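Local atomic coordinates of KLLA0C04147p (PDB entry 5H2D), a protein that binds ergosterol in the pocket of its oxysterol-binding domain and probably transfers sterols between membranes, as OSBP-family proteins do. Residues A[14-19]-A[157-162]; A[47-52]-A[58-63]; A[188-193]-A[199-204]; A[278-283]-A[287-292]; A[351-354]-A[358-361]. All coordinates share one frame; numbering follows the deposited sequence.

Interaction 1 of 5, residues A[14-19]-A[157-162]; sequences KVLLEE and ESPKWD
The last turn of the N-terminal helix 7-18 packs on the hairpin turn that joins strands 151-157 and 161-173, and Leu16 is the side chain that makes the contact. Its two methyls divide the work. CD1 lies 3.8 Å from Pro159 CD, the proline ring being crossed at about a right angle, and CD1 is also 3.9 Å from Ser158 CA. CD2 turns the other way along the turn and reaches Glu157 CB at 4.1 Å. With CB directed toward the turn, a chi1 of -61° (CG anti to the carbonyl carbon) brings both methyls onto it, and Leu16 contributes more than half of the 133 Å² buried in all. The contact is wholly apolar, with no hydrogen bond passing between 14-19 and 157-162. In the oxysterol-binding domain this hairpin belongs to the antiparallel strands that curl into the barrel of the family, so the helix is laid against one strand connection of that barrel. Salt bridges lie beside the leucine. The carboxylate of Glu157 forms them through OE1 with Arg139 and through OE2 with Lys12, a residue of the same helix as Leu16. Glu19 OE1 also pairs with Arg139, so the two carboxylates, 5.8 Å apart between Glu19 OE1 and Glu157 OE1, share a cation that would be expected to offset their repulsion. Ser158 turns away from the helix: its CB sits 3.5 Å above the Trp161 ring plane, over the centre of the ring, while its OG is hydrogen-bonded to Ser137 O.

Interaction 2 of 5, residues A[47-52]-A[58-63]; sequences SVLKSM and TRMTLP
Met52 and Met60 meet at an oblique angle, with Leu49, Val48, Leu62 and Pro63 extending the apolar interface beside them. Met60 is stretched beyond CG and lies within reach of two partners: its SD is 3.6 Å from Leu49 CD2, the two side chains crossing at about a right angle, and its CE is 3.6 Å from Met52 O. In Met52, chi1 (-63°) and an extended chi2 carry SD to 3.9 Å from Met60 CG; the bend at chi3 (-61°) then folds only the methyl CE over, to 3.8 Å from Thr61 O. Farther along, both methyls of Val48 point end-on at the CD-CG edge of the Pro63 ring, CG1 lying 3.8 Å from Pro63 CD and CG2 3.9 Å from Pro63 CG. CG1 also touches Leu62 CD2 at 3.7 Å, again nearly at right angles. No hydrogen bond crosses the contact; a type I turn from Leu49 to Met52, closed by Met52 N to Leu49 O, swings Met52 round to face Met60. The ergosterol touches Leu62, a pocket residue, which is consistent with this region serving as part of the lid known from related Osh proteins. Helix 45-49 and the loop behind it are set against the barrel: Leu49 and Met60 both pack on Phe173 of strand 161-173 and on Phe178 of strand 178-190.

Interaction 3 of 5, residues A[188-193]-A[199-204]; sequences LTIRPD and ELYTYK
Leu188 and Tyr201 form a hydrogen-bonded antiparallel pair in which each backbone N-H is given to the other's carbonyl: Leu188 N to Tyr201 O at 2.8 Å and Tyr201 N to Leu188 O at 2.7 Å, both nearly straight. Two residues on, Ile190 and Glu199 repeat the exchange, with Ile190 N to Glu199 O at 2.9 Å and Glu199 N to Ile190 O at 3.0 Å. Between them Thr189 and Leu200 make the non-hydrogen-bonded pair and turn their polar backbone outward, Thr189 to the backbone of Asp162 and Leu200 to that of His231; Asn232 OD1 also meets Leu200 N. Glu199 O receives a CA-H contact from Thr189 CA at 3.2 Å. The buried Glu199 carboxylate is well supplied. Tyr201 OH donates to OE1 at 2.7 Å from above the carboxylate plane (66° out of it), Arg98 NE forms a salt bridge to OE1, and Asn230 ND2 serves OE2. The chain of Glu199 runs beside Ile190, whose CG1 meets Tyr201 CE1 obliquely at 3.7 Å. Crossing strand axes 4.7 Å apart, with directions 155° apart, describe a twisted beta hairpin built of strands 178-190 and 199-203, flanked by strands 161-173 and 219-230 in the barrel of the oxysterol-binding domain.

Interaction 4 of 5, residues A[278-283]-A[287-292]; sequences SAKKVL and SLEEMQ
Met291 makes the close part of the contact, its methyl CE lying 3.6 Å from Ser278 O and 4.1 Å from Ser278 CB, while its SD is 3.9 Å from Lys280 CD. The bend at chi2 (81°) carries the thioether back to strand 276-281, and Met291 has more surface covered than any other residue of the two segments. Arg314 of strand 314-319 also touches it. At the far end Val282 CG1 rests on Ser287 CB at 3.9 Å, a separate, purely carbon contact. The chain here doubles back, 278-282 and 287-291 running 175° apart, yet no hydrogen bond joins them: strand 276-281 already pairs with strands 265-272 and 314-319 of the antiparallel barrel, so the returning loop lies over it by side chains. Ser287 braces that loop as an ST turn, its OG accepting from Glu289 N at 3.0 Å. Glu289 is partly exposed at the looser rim, and Leu288 and Glu290 beside it turn away from the strand into solvent. Glu289 OE1 comes only within 4.0 Å of Lys280 CD and 4.5 Å of Lys280 NZ, too far for a salt bridge, although the opposite charges probably attract. The lysine, curled at three torsions, gives its NZ to Gly312 O instead.

Interaction 5 of 5, residues A[351-354]-A[358-361]; sequences TDTR and DQRA
Arg360 reaches back from helix 357-363 to the backbone of Arg354, and these two residues, with Thr353, have the most surface buried in the contact. Arg360 NH2 donates to Arg354 O at 2.9 Å, in the carbonyl plane and on a lone pair (C=O...donor angle 122°), with the oxygen at the edge of the guanidinium group. Bends at chi2 (67°) and chi3 (52°) curl the arginine round to this position. A water makes a second route: it donates to Arg354 O at 2.7 Å and accepts from Arg360 NE at 2.9 Å, so NE and NH2, which share one edge of the group, both reach Arg354 O, one through the water and one directly. NH1 of Arg360 pairs with Glu363, and NH2 also serves Asn338 O. Arg354 lies in the 3-10 turn ahead of the helix, entered through an Asx turn: Asp352 OD2 takes Arg354 N at 2.9 Å and, from the opposite face of its plane, Arg354 NH1 in a salt bridge also of 2.9 Å. Thr353 lays its methyl CG2 3.5 Å from both Gln359 OE1 and Gln359 NE2, touching the amide obliquely. Its hydroxyl has Glu127 OE1 as the stronger partner and Thr128 O as a further one, while Gln359 NE2 is held by Gln74 OE1.

Interactions 1 and 3, their centres 15 Å apart, touch where the neighbouring strands 161-173 and 178-190 run out into their loops: Lys160 NZ bridges to Asp193 OD1 at 2.8 Å, and Ser158 O is probably hydrogen-bonded to Arg191 NH2. Interaction 4 also reaches the barrel strands but lies apart, its nearest atoms about 14 Å from interaction 3. Interaction 2 sits on the other side of the chain's centre from both interactions 1 and 3 and is the one that meets the ligand, Leu62's side chain being about 4 Å from ergosterol. Interaction 5, about 12 Å from interaction 2 at their nearest atoms, stays about 13 Å from the sterol, measured from the Gln359 side chain.

Interaction 1 of 5, residues A[14-19]-A[157-162]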
# COMPACT_ATOMS: atom_id res chain seq x y z
N LYS A 14 -2.78 -9.85 -22.38
CA LYS A 14 -2.76 -9.20 -23.68
C LYS A 14 -3.08 -7.71 -23.56
O LYS A 14 -2.42 -6.87 -24.19
CB LYS A 14 -3.74 -9.91 -24.62
CG LYS A 14 -3.80 -9.39 -26.04
CD LYS A 14 -4.76 -10.25 -26.87
CE LYS A 14 -5.07 -9.61 -28.22
NZ LYS A 14 -6.20 -10.31 -28.89
N VAL A 15 -4.07 -7.36 -22.73
CA VAL A 15 -4.41 -5.95 -22.52
C VAL A 15 -3.22 -5.20 -21.94
O VAL A 15 -2.89 -4.09 -22.38
CB VAL A 15 -5.64 -5.83 -21.61
CG1 VAL A 15 -5.87 -4.37 -21.22
CG2 VAL A 15 -6.88 -6.40 -22.29
N LEU A 16 -2.55 -5.79 -20.95
CA LEU A 16 -1.43 -5.12 -20.31
C LEU A 16 -0.33 -4.81 -21.31
O LEU A 16 0.30 -3.75 -21.26
CB LEU A 16 -0.89 -5.98 -19.17
CG LEU A 16 -1.89 -6.26 -18.05
CD1 LEU A 16 -1.29 -7.19 -17.01
CD2 LEU A 16 -2.35 -4.95 -17.41
N LEU A 17 -0.06 -5.75 -22.23
CA LEU A 17 0.97 -5.52 -23.23
C LEU A 17 0.53 -4.53 -24.30
O LEU A 17 1.31 -3.68 -24.72
CB LEU A 17 1.37 -6.85 -23.87
CG LEU A 17 2.31 -7.71 -23.03
CD1 LEU A 17 2.76 -8.94 -23.82
CD2 LEU A 17 3.51 -6.88 -22.59
N GLU A 18 -0.73 -4.62 -24.74
CA GLU A 18 -1.18 -3.72 -25.80
C GLU A 18 -1.20 -2.28 -25.33
O GLU A 18 -0.97 -1.37 -26.13
CB GLU A 18 -2.56 -4.14 -26.30
CG GLU A 18 -2.62 -5.58 -26.81
CD GLU A 18 -3.96 -5.94 -27.43
OE1 GLU A 18 -3.96 -6.65 -28.46
OE2 GLU A 18 -5.00 -5.53 -26.88
N GLU A 19 -1.47 -2.05 -24.05
CA GLU A 19 -1.49 -0.70 -23.50
C GLU A 19 -0.10 -0.19 -23.12
O GLU A 19 0.01 0.92 -22.60
CB GLU A 19 -2.44 -0.65 -22.29
CG GLU A 19 -3.87 -1.00 -22.66
CD GLU A 19 -4.89 -0.64 -21.59
OE1 GLU A 19 -4.49 -0.23 -20.47
OE2 GLU A 19 -6.10 -0.77 -21.88
N GLU A 157 -3.07 -4.04 -11.63
CA GLU A 157 -3.54 -5.09 -12.52
C GLU A 157 -2.40 -6.02 -12.90
O GLU A 157 -1.26 -5.59 -13.09
CB GLU A 157 -4.16 -4.49 -13.78
CG GLU A 157 -5.34 -3.60 -13.51
CD GLU A 157 -5.67 -2.75 -14.71
OE1 GLU A 157 -5.08 -1.65 -14.83
OE2 GLU A 157 -6.49 -3.20 -15.54
N SER A 158 -2.72 -7.31 -13.03
CA SER A 158 -1.77 -8.36 -13.33
C SER A 158 -2.53 -9.45 -14.06
O SER A 158 -3.78 -9.46 -14.01
CB SER A 158 -1.15 -8.93 -12.04
OG SER A 158 0.08 -9.60 -12.25
N PRO A 159 -1.86 -10.36 -14.76
CA PRO A 159 -2.62 -11.40 -15.48
C PRO A 159 -3.53 -12.23 -14.58
O PRO A 159 -4.65 -12.55 -14.98
CB PRO A 159 -1.52 -12.25 -16.13
CG PRO A 159 -0.42 -11.30 -16.38
CD PRO A 159 -0.43 -10.37 -15.15
N LYS A 160 -3.10 -12.54 -13.35
CA LYS A 160 -3.86 -13.44 -12.49
C LYS A 160 -4.61 -12.74 -11.37
O LYS A 160 -5.38 -13.39 -10.65
CB LYS A 160 -2.93 -14.50 -11.88
CG LYS A 160 -2.16 -15.32 -12.91
CD LYS A 160 -1.46 -16.51 -12.27
CE LYS A 160 -0.68 -17.30 -13.31
NZ LYS A 160 -0.80 -18.77 -13.10
N TRP A 161 -4.43 -11.43 -11.18
CA TRP A 161 -5.07 -10.76 -10.06
C TRP A 161 -5.09 -9.26 -10.30
O TRP A 161 -4.21 -8.72 -10.98
CB TRP A 161 -4.36 -11.06 -8.73
CG TRP A 161 -2.87 -10.78 -8.75
CD1 TRP A 161 -1.87 -11.67 -9.02
CD2 TRP A 161 -2.22 -9.53 -8.48
NE1 TRP A 161 -0.65 -11.06 -8.95
CE2 TRP A 161 -0.83 -9.74 -8.62
CE3 TRP A 161 -2.68 -8.26 -8.14
CZ2 TRP A 161 0.11 -8.72 -8.43
CZ3 TRP A 161 -1.74 -7.24 -7.95
CH2 TRP A 161 -0.37 -7.48 -8.11
N ASP A 162 -6.10 -8.60 -9.74
CA ASP A 162 -6.17 -7.15 -9.66
C ASP A 162 -6.26 -6.76 -8.19
O ASP A 162 -6.63 -7.56 -7.33
CB ASP A 162 -7.38 -6.59 -10.41
CG ASP A 162 -7.45 -7.05 -11.84
OD1 ASP A 162 -6.40 -7.10 -12.52
OD2 ASP A 162 -8.58 -7.39 -12.28

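Interaction 2 of 5, residues A[47-52]-A[58-63]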
# COMPACT_ATOMS: atom_id res chain seq x y z
N SER A 47 9.12 16.08 22.44
CA SER A 47 9.42 17.51 22.47
C SER A 47 8.72 18.25 21.35
O SER A 47 8.38 19.43 21.50
CB SER A 47 10.94 17.75 22.40
OG SER A 47 11.45 17.68 21.08
N VAL A 48 8.48 17.56 20.23
CA VAL A 48 7.81 18.15 19.08
C VAL A 48 6.30 18.12 19.26
O VAL A 48 5.61 19.13 19.07
CB VAL A 48 8.24 17.39 17.80
CG1 VAL A 48 7.41 17.86 16.60
CG2 VAL A 48 9.73 17.57 17.53
N LEU A 49 5.77 16.96 19.65
CA LEU A 49 4.33 16.77 19.66
C LEU A 49 3.63 17.35 20.88
O LEU A 49 2.41 17.51 20.85
CB LEU A 49 3.98 15.28 19.55
CG LEU A 49 4.42 14.54 18.28
CD1 LEU A 49 3.99 13.09 18.34
CD2 LEU A 49 3.86 15.22 17.03
N LYS A 50 4.36 17.65 21.96
CA LYS A 50 3.69 18.11 23.18
C LYS A 50 2.93 19.41 22.94
O LYS A 50 1.98 19.70 23.68
CB LYS A 50 4.70 18.30 24.31
CG LYS A 50 5.65 19.47 24.13
CD LYS A 50 6.70 19.50 25.25
CE LYS A 50 7.73 20.58 25.01
NZ LYS A 50 8.85 20.52 25.97
N SER A 51 3.34 20.20 21.96
CA SER A 51 2.70 21.48 21.66
C SER A 51 1.61 21.36 20.60
O SER A 51 1.08 22.38 20.16
CB SER A 51 3.75 22.50 21.21
OG SER A 51 4.27 22.21 19.92
N MET A 52 1.25 20.14 20.20
CA MET A 52 0.30 19.94 19.11
C MET A 52 -0.68 18.83 19.45
O MET A 52 -1.09 18.05 18.59
CB MET A 52 1.02 19.67 17.80
CG MET A 52 1.89 20.84 17.36
SD MET A 52 2.72 20.60 15.80
CE MET A 52 3.73 19.18 16.21
N THR A 58 -1.68 15.88 9.07
CA THR A 58 -1.54 16.89 8.02
C THR A 58 -1.52 18.30 8.57
O THR A 58 -0.97 19.20 7.93
CB THR A 58 -2.68 16.77 7.01
OG1 THR A 58 -3.93 17.04 7.66
CG2 THR A 58 -2.70 15.39 6.38
N ARG A 59 -2.13 18.54 9.74
CA ARG A 59 -2.15 19.86 10.35
C ARG A 59 -0.89 20.17 11.15
O ARG A 59 -0.75 21.30 11.64
CB ARG A 59 -3.37 20.01 11.26
CG ARG A 59 -4.71 19.88 10.56
CD ARG A 59 -5.18 21.20 9.97
NE ARG A 59 -4.29 21.69 8.92
CZ ARG A 59 -4.24 21.21 7.68
NH1 ARG A 59 -5.03 20.20 7.33
NH2 ARG A 59 -3.39 21.73 6.80
N MET A 60 0.02 19.22 11.30
CA MET A 60 1.23 19.43 12.07
C MET A 60 2.37 19.89 11.19
O MET A 60 2.50 19.47 10.04
CB MET A 60 1.64 18.14 12.79
CG MET A 60 0.76 17.75 13.94
SD MET A 60 1.36 16.19 14.62
CE MET A 60 0.18 15.91 15.94
N THR A 61 3.22 20.74 11.75
CA THR A 61 4.51 21.07 11.16
C THR A 61 5.58 20.31 11.94
O THR A 61 5.65 20.40 13.17
CB THR A 61 4.77 22.57 11.19
OG1 THR A 61 4.09 23.16 12.31
CG2 THR A 61 4.29 23.21 9.90
N LEU A 62 6.40 19.56 11.21
CA LEU A 62 7.36 18.68 11.85
C LEU A 62 8.76 18.98 11.35
O LEU A 62 8.94 19.39 10.19
CB LEU A 62 7.02 17.21 11.58
CG LEU A 62 5.63 16.79 12.06
CD1 LEU A 62 5.20 15.50 11.39
CD2 LEU A 62 5.60 16.63 13.58
N PRO A 63 9.77 18.80 12.19
CA PRO A 63 11.15 18.88 11.71
C PRO A 63 11.44 17.74 10.75
O PRO A 63 10.74 16.72 10.72
CB PRO A 63 11.98 18.75 12.99
CG PRO A 63 11.11 17.92 13.88
CD PRO A 63 9.70 18.35 13.59

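Interaction 3 of 5, residues A[188-193]-A[199-204]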
# COMPACT_ATOMS: atom_id res chain seq x y z
N LEU A 188 -9.68 -7.15 -3.99
CA LEU A 188 -8.64 -8.02 -4.53
C LEU A 188 -9.32 -9.09 -5.36
O LEU A 188 -10.13 -9.86 -4.84
CB LEU A 188 -7.79 -8.61 -3.40
CG LEU A 188 -6.38 -9.06 -3.80
CD1 LEU A 188 -5.46 -9.07 -2.58
CD2 LEU A 188 -6.43 -10.44 -4.44
N THR A 189 -9.04 -9.09 -6.66
CA THR A 189 -9.66 -10.00 -7.62
C THR A 189 -8.65 -11.07 -8.00
O THR A 189 -7.51 -10.75 -8.36
CB THR A 189 -10.13 -9.25 -8.87
OG1 THR A 189 -11.10 -8.27 -8.51
CG2 THR A 189 -10.74 -10.23 -9.87
N ILE A 190 -9.05 -12.34 -7.92
CA ILE A 190 -8.20 -13.45 -8.33
C ILE A 190 -8.84 -14.11 -9.54
O ILE A 190 -10.05 -14.34 -9.55
CB ILE A 190 -7.99 -14.47 -7.20
CG1 ILE A 190 -7.21 -13.87 -6.03
CG2 ILE A 190 -7.28 -15.71 -7.75
CD1 ILE A 190 -5.73 -13.67 -6.32
N ARG A 191 -8.02 -14.40 -10.55
CA ARG A 191 -8.41 -15.25 -11.68
C ARG A 191 -7.73 -16.60 -11.51
O ARG A 191 -6.57 -16.76 -11.91
CB ARG A 191 -8.01 -14.60 -13.01
CG ARG A 191 -8.93 -13.46 -13.44
CD ARG A 191 -8.38 -12.68 -14.63
NE ARG A 191 -7.32 -11.76 -14.25
CZ ARG A 191 -7.52 -10.57 -13.68
NH1 ARG A 191 -8.75 -10.16 -13.40
NH2 ARG A 191 -6.49 -9.80 -13.38
N PRO A 192 -8.41 -17.60 -10.95
CA PRO A 192 -7.72 -18.84 -10.55
C PRO A 192 -7.26 -19.66 -11.74
O PRO A 192 -7.89 -19.66 -12.81
CB PRO A 192 -8.78 -19.60 -9.75
CG PRO A 192 -9.83 -18.57 -9.39
CD PRO A 192 -9.82 -17.60 -10.53
N ASP A 193 -6.16 -20.38 -11.54
CA ASP A 193 -5.65 -21.26 -12.59
C ASP A 193 -6.65 -22.35 -12.94
O ASP A 193 -6.68 -22.83 -14.07
CB ASP A 193 -4.32 -21.89 -12.17
CG ASP A 193 -3.17 -20.91 -12.19
OD1 ASP A 193 -3.34 -19.79 -12.71
OD2 ASP A 193 -2.08 -21.26 -11.68
N GLU A 199 -12.97 -14.17 -9.02
CA GLU A 199 -13.56 -14.00 -7.70
C GLU A 199 -13.04 -12.72 -7.05
O GLU A 199 -11.92 -12.28 -7.31
CB GLU A 199 -13.24 -15.20 -6.79
CG GLU A 199 -11.76 -15.43 -6.59
CD GLU A 199 -11.45 -16.73 -5.90
OE1 GLU A 199 -10.27 -16.95 -5.56
OE2 GLU A 199 -12.39 -17.54 -5.71
N LEU A 200 -13.87 -12.13 -6.19
CA LEU A 200 -13.58 -10.86 -5.54
C LEU A 200 -13.47 -11.04 -4.03
O LEU A 200 -14.40 -11.52 -3.39
CB LEU A 200 -14.67 -9.83 -5.83
CG LEU A 200 -14.57 -8.52 -5.05
CD1 LEU A 200 -13.31 -7.76 -5.48
CD2 LEU A 200 -15.81 -7.66 -5.25
N TYR A 201 -12.34 -10.60 -3.47
CA TYR A 201 -12.15 -10.50 -2.03
C TYR A 201 -12.19 -9.03 -1.64
O TYR A 201 -11.67 -8.18 -2.36
CB TYR A 201 -10.81 -11.10 -1.61
CG TYR A 201 -10.60 -12.55 -1.97
CD1 TYR A 201 -10.15 -12.93 -3.24
CD2 TYR A 201 -10.80 -13.55 -1.03
CE1 TYR A 201 -9.93 -14.26 -3.55
CE2 TYR A 201 -10.61 -14.88 -1.34
CZ TYR A 201 -10.17 -15.23 -2.60
OH TYR A 201 -9.96 -16.57 -2.89
N THR A 202 -12.81 -8.71 -0.50
CA THR A 202 -12.74 -7.35 0.03
C THR A 202 -12.39 -7.36 1.52
O THR A 202 -12.69 -8.32 2.23
CB THR A 202 -14.05 -6.56 -0.17
OG1 THR A 202 -15.13 -7.25 0.48
CG2 THR A 202 -14.38 -6.40 -1.65
N TYR A 203 -11.76 -6.27 1.97
CA TYR A 203 -11.35 -6.12 3.37
C TYR A 203 -10.94 -4.68 3.61
O TYR A 203 -10.76 -3.90 2.67
CB TYR A 203 -10.21 -7.07 3.72
CG TYR A 203 -8.90 -6.68 3.10
CD1 TYR A 203 -8.63 -6.95 1.76
CD2 TYR A 203 -7.93 -6.03 3.85
CE1 TYR A 203 -7.40 -6.57 1.19
CE2 TYR A 203 -6.73 -5.66 3.31
CZ TYR A 203 -6.47 -5.92 1.99
OH TYR A 203 -5.25 -5.54 1.49
N LYS A 204 -10.79 -4.33 4.89
CA LYS A 204 -10.18 -3.08 5.32
C LYS A 204 -8.90 -3.35 6.09
O LYS A 204 -8.78 -4.35 6.80
CB LYS A 204 -11.13 -2.24 6.18
CG LYS A 204 -12.36 -1.80 5.42
CD LYS A 204 -13.20 -0.84 6.22
CE LYS A 204 -14.26 -0.22 5.34
NZ LYS A 204 -14.96 0.91 6.03

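Interaction 4 of 5, residues A[278-283]-A[287-292]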
# COMPACT_ATOMS: atom_id res chain seq x y z
N SER A 278 3.47 -18.60 9.38
CA SER A 278 3.32 -20.01 9.04
C SER A 278 1.85 -20.38 9.15
O SER A 278 1.04 -19.64 9.72
CB SER A 278 4.16 -20.88 9.97
OG SER A 278 5.55 -20.61 9.81
N ALA A 279 1.49 -21.54 8.61
CA ALA A 279 0.09 -21.93 8.58
C ALA A 279 -0.01 -23.45 8.71
O ALA A 279 0.99 -24.17 8.57
CB ALA A 279 -0.61 -21.46 7.31
N LYS A 280 -1.22 -23.92 8.94
CA LYS A 280 -1.48 -25.35 8.96
C LYS A 280 -2.93 -25.62 8.59
O LYS A 280 -3.81 -24.78 8.80
CB LYS A 280 -1.17 -25.96 10.34
CG LYS A 280 -2.19 -25.64 11.39
CD LYS A 280 -1.53 -25.50 12.76
CE LYS A 280 -0.50 -26.59 12.97
NZ LYS A 280 -1.11 -27.94 12.78
N LYS A 281 -3.15 -26.79 8.00
CA LYS A 281 -4.51 -27.24 7.74
C LYS A 281 -5.17 -27.64 9.04
O LYS A 281 -4.57 -28.32 9.88
CB LYS A 281 -4.51 -28.42 6.77
CG LYS A 281 -5.90 -28.85 6.30
CD LYS A 281 -6.36 -27.99 5.12
CE LYS A 281 -7.82 -28.28 4.72
NZ LYS A 281 -8.78 -28.11 5.83
N VAL A 282 -6.41 -27.20 9.22
CA VAL A 282 -7.25 -27.63 10.33
C VAL A 282 -8.06 -28.82 9.87
O VAL A 282 -8.71 -28.77 8.82
CB VAL A 282 -8.15 -26.48 10.81
CG1 VAL A 282 -9.12 -26.97 11.87
CG2 VAL A 282 -7.31 -25.33 11.35
N LEU A 283 -8.01 -29.91 10.65
CA LEU A 283 -8.53 -31.19 10.20
C LEU A 283 -9.97 -31.44 10.63
O LEU A 283 -10.71 -32.14 9.93
CB LEU A 283 -7.64 -32.32 10.72
CG LEU A 283 -6.16 -32.06 10.47
CD1 LEU A 283 -5.29 -33.08 11.20
CD2 LEU A 283 -5.87 -32.07 8.98
N SER A 287 -12.99 -27.31 15.10
CA SER A 287 -11.92 -27.09 16.06
C SER A 287 -11.86 -25.63 16.48
O SER A 287 -12.02 -24.72 15.66
CB SER A 287 -10.58 -27.51 15.46
OG SER A 287 -9.51 -27.18 16.33
N LEU A 288 -11.63 -25.41 17.77
CA LEU A 288 -11.38 -24.08 18.30
C LEU A 288 -9.90 -23.69 18.22
O LEU A 288 -9.54 -22.59 18.63
CB LEU A 288 -11.85 -23.98 19.76
CG LEU A 288 -11.19 -24.88 20.81
CD1 LEU A 288 -9.78 -24.40 21.16
CD2 LEU A 288 -12.05 -24.97 22.06
N GLU A 289 -9.05 -24.57 17.69
CA GLU A 289 -7.62 -24.33 17.72
C GLU A 289 -7.25 -23.08 16.93
O GLU A 289 -7.79 -22.83 15.84
CB GLU A 289 -6.86 -25.53 17.15
CG GLU A 289 -5.35 -25.39 17.27
CD GLU A 289 -4.59 -26.31 16.33
OE1 GLU A 289 -3.35 -26.19 16.25
OE2 GLU A 289 -5.25 -27.15 15.67
N GLU A 290 -6.32 -22.31 17.48
CA GLU A 290 -5.71 -21.18 16.80
C GLU A 290 -4.20 -21.35 16.81
O GLU A 290 -3.65 -22.19 17.54
CB GLU A 290 -6.12 -19.85 17.44
CG GLU A 290 -7.61 -19.58 17.31
CD GLU A 290 -8.08 -18.48 18.23
OE1 GLU A 290 -7.23 -17.76 18.79
OE2 GLU A 290 -9.32 -18.34 18.40
N MET A 291 -3.51 -20.56 15.99
CA MET A 291 -2.08 -20.77 15.80
C MET A 291 -1.32 -20.45 17.07
O MET A 291 -1.46 -19.36 17.64
CB MET A 291 -1.57 -19.91 14.65
CG MET A 291 -0.31 -20.43 14.01
SD MET A 291 -0.65 -21.75 12.83
CE MET A 291 1.00 -22.16 12.28
N GLN A 292 -0.51 -21.41 17.53
CA GLN A 292 0.44 -21.18 18.61
C GLN A 292 1.61 -20.36 18.08
O GLN A 292 2.25 -20.75 17.10
CB GLN A 292 0.93 -22.52 19.16
CG GLN A 292 0.75 -22.71 20.65
CD GLN A 292 1.55 -23.90 21.18
OE1 GLN A 292 0.99 -24.93 21.54
NE2 GLN A 292 2.88 -23.75 21.20

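Interaction 5 of 5, residues A[351-354]-A[358-361]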
# COMPACT_ATOMS: atom_id res chain seq x y z
N THR A 351 2.55 15.08 -13.36
CA THR A 351 2.06 14.91 -12.01
C THR A 351 2.73 13.77 -11.25
O THR A 351 2.42 13.59 -10.08
CB THR A 351 0.55 14.64 -12.04
OG1 THR A 351 0.31 13.51 -12.89
CG2 THR A 351 -0.22 15.88 -12.54
N ASP A 352 3.62 12.99 -11.88
CA ASP A 352 4.16 11.82 -11.19
C ASP A 352 5.04 12.23 -10.01
O ASP A 352 5.84 13.16 -10.10
CB ASP A 352 4.96 10.93 -12.14
CG ASP A 352 5.32 9.59 -11.49
OD1 ASP A 352 4.45 8.68 -11.51
OD2 ASP A 352 6.44 9.46 -10.96
N THR A 353 4.89 11.50 -8.90
CA THR A 353 5.65 11.77 -7.67
C THR A 353 7.16 11.83 -7.90
O THR A 353 7.84 12.60 -7.21
CB THR A 353 5.33 10.69 -6.63
OG1 THR A 353 3.91 10.69 -6.39
CG2 THR A 353 6.10 10.94 -5.30
N ARG A 354 7.70 11.05 -8.84
CA ARG A 354 9.14 11.11 -9.08
C ARG A 354 9.59 12.51 -9.47
O ARG A 354 10.75 12.87 -9.26
CB ARG A 354 9.54 10.12 -10.17
CG ARG A 354 9.41 8.68 -9.76
CD ARG A 354 9.56 7.80 -10.98
NE ARG A 354 9.30 6.40 -10.71
CZ ARG A 354 8.10 5.85 -10.80
NH1 ARG A 354 7.06 6.59 -11.13
NH2 ARG A 354 7.95 4.55 -10.59
N ASP A 358 10.11 19.10 -3.99
CA ASP A 358 10.46 19.14 -2.57
C ASP A 358 10.81 17.75 -2.07
O ASP A 358 11.79 17.57 -1.33
CB ASP A 358 9.33 19.77 -1.73
CG ASP A 358 7.95 19.21 -2.02
OD1 ASP A 358 7.73 18.54 -3.06
OD2 ASP A 358 7.05 19.51 -1.20
N GLN A 359 10.03 16.75 -2.47
CA GLN A 359 10.34 15.38 -2.09
C GLN A 359 11.68 14.92 -2.66
O GLN A 359 12.43 14.21 -1.99
CB GLN A 359 9.20 14.46 -2.53
CG GLN A 359 9.38 13.04 -2.06
CD GLN A 359 8.20 12.18 -2.44
OE1 GLN A 359 7.06 12.63 -2.44
NE2 GLN A 359 8.48 10.92 -2.76
N ARG A 360 11.99 15.32 -3.90
CA ARG A 360 13.29 14.96 -4.48
C ARG A 360 14.44 15.58 -3.70
O ARG A 360 15.44 14.92 -3.42
CB ARG A 360 13.35 15.40 -5.95
CG ARG A 360 14.73 15.20 -6.61
CD ARG A 360 15.09 13.72 -6.77
NE ARG A 360 14.01 13.01 -7.43
CZ ARG A 360 13.70 11.74 -7.20
NH1 ARG A 360 14.41 11.02 -6.35
NH2 ARG A 360 12.66 11.20 -7.82
N ALA A 361 14.31 16.87 -3.36
CA ALA A 361 15.35 17.52 -2.57
C ALA A 361 15.55 16.80 -1.25
O ALA A 361 16.69 16.57 -0.83
CB ALA A 361 14.99 18.99 -2.33
O HOH W 1 12.86 14.46 -9.64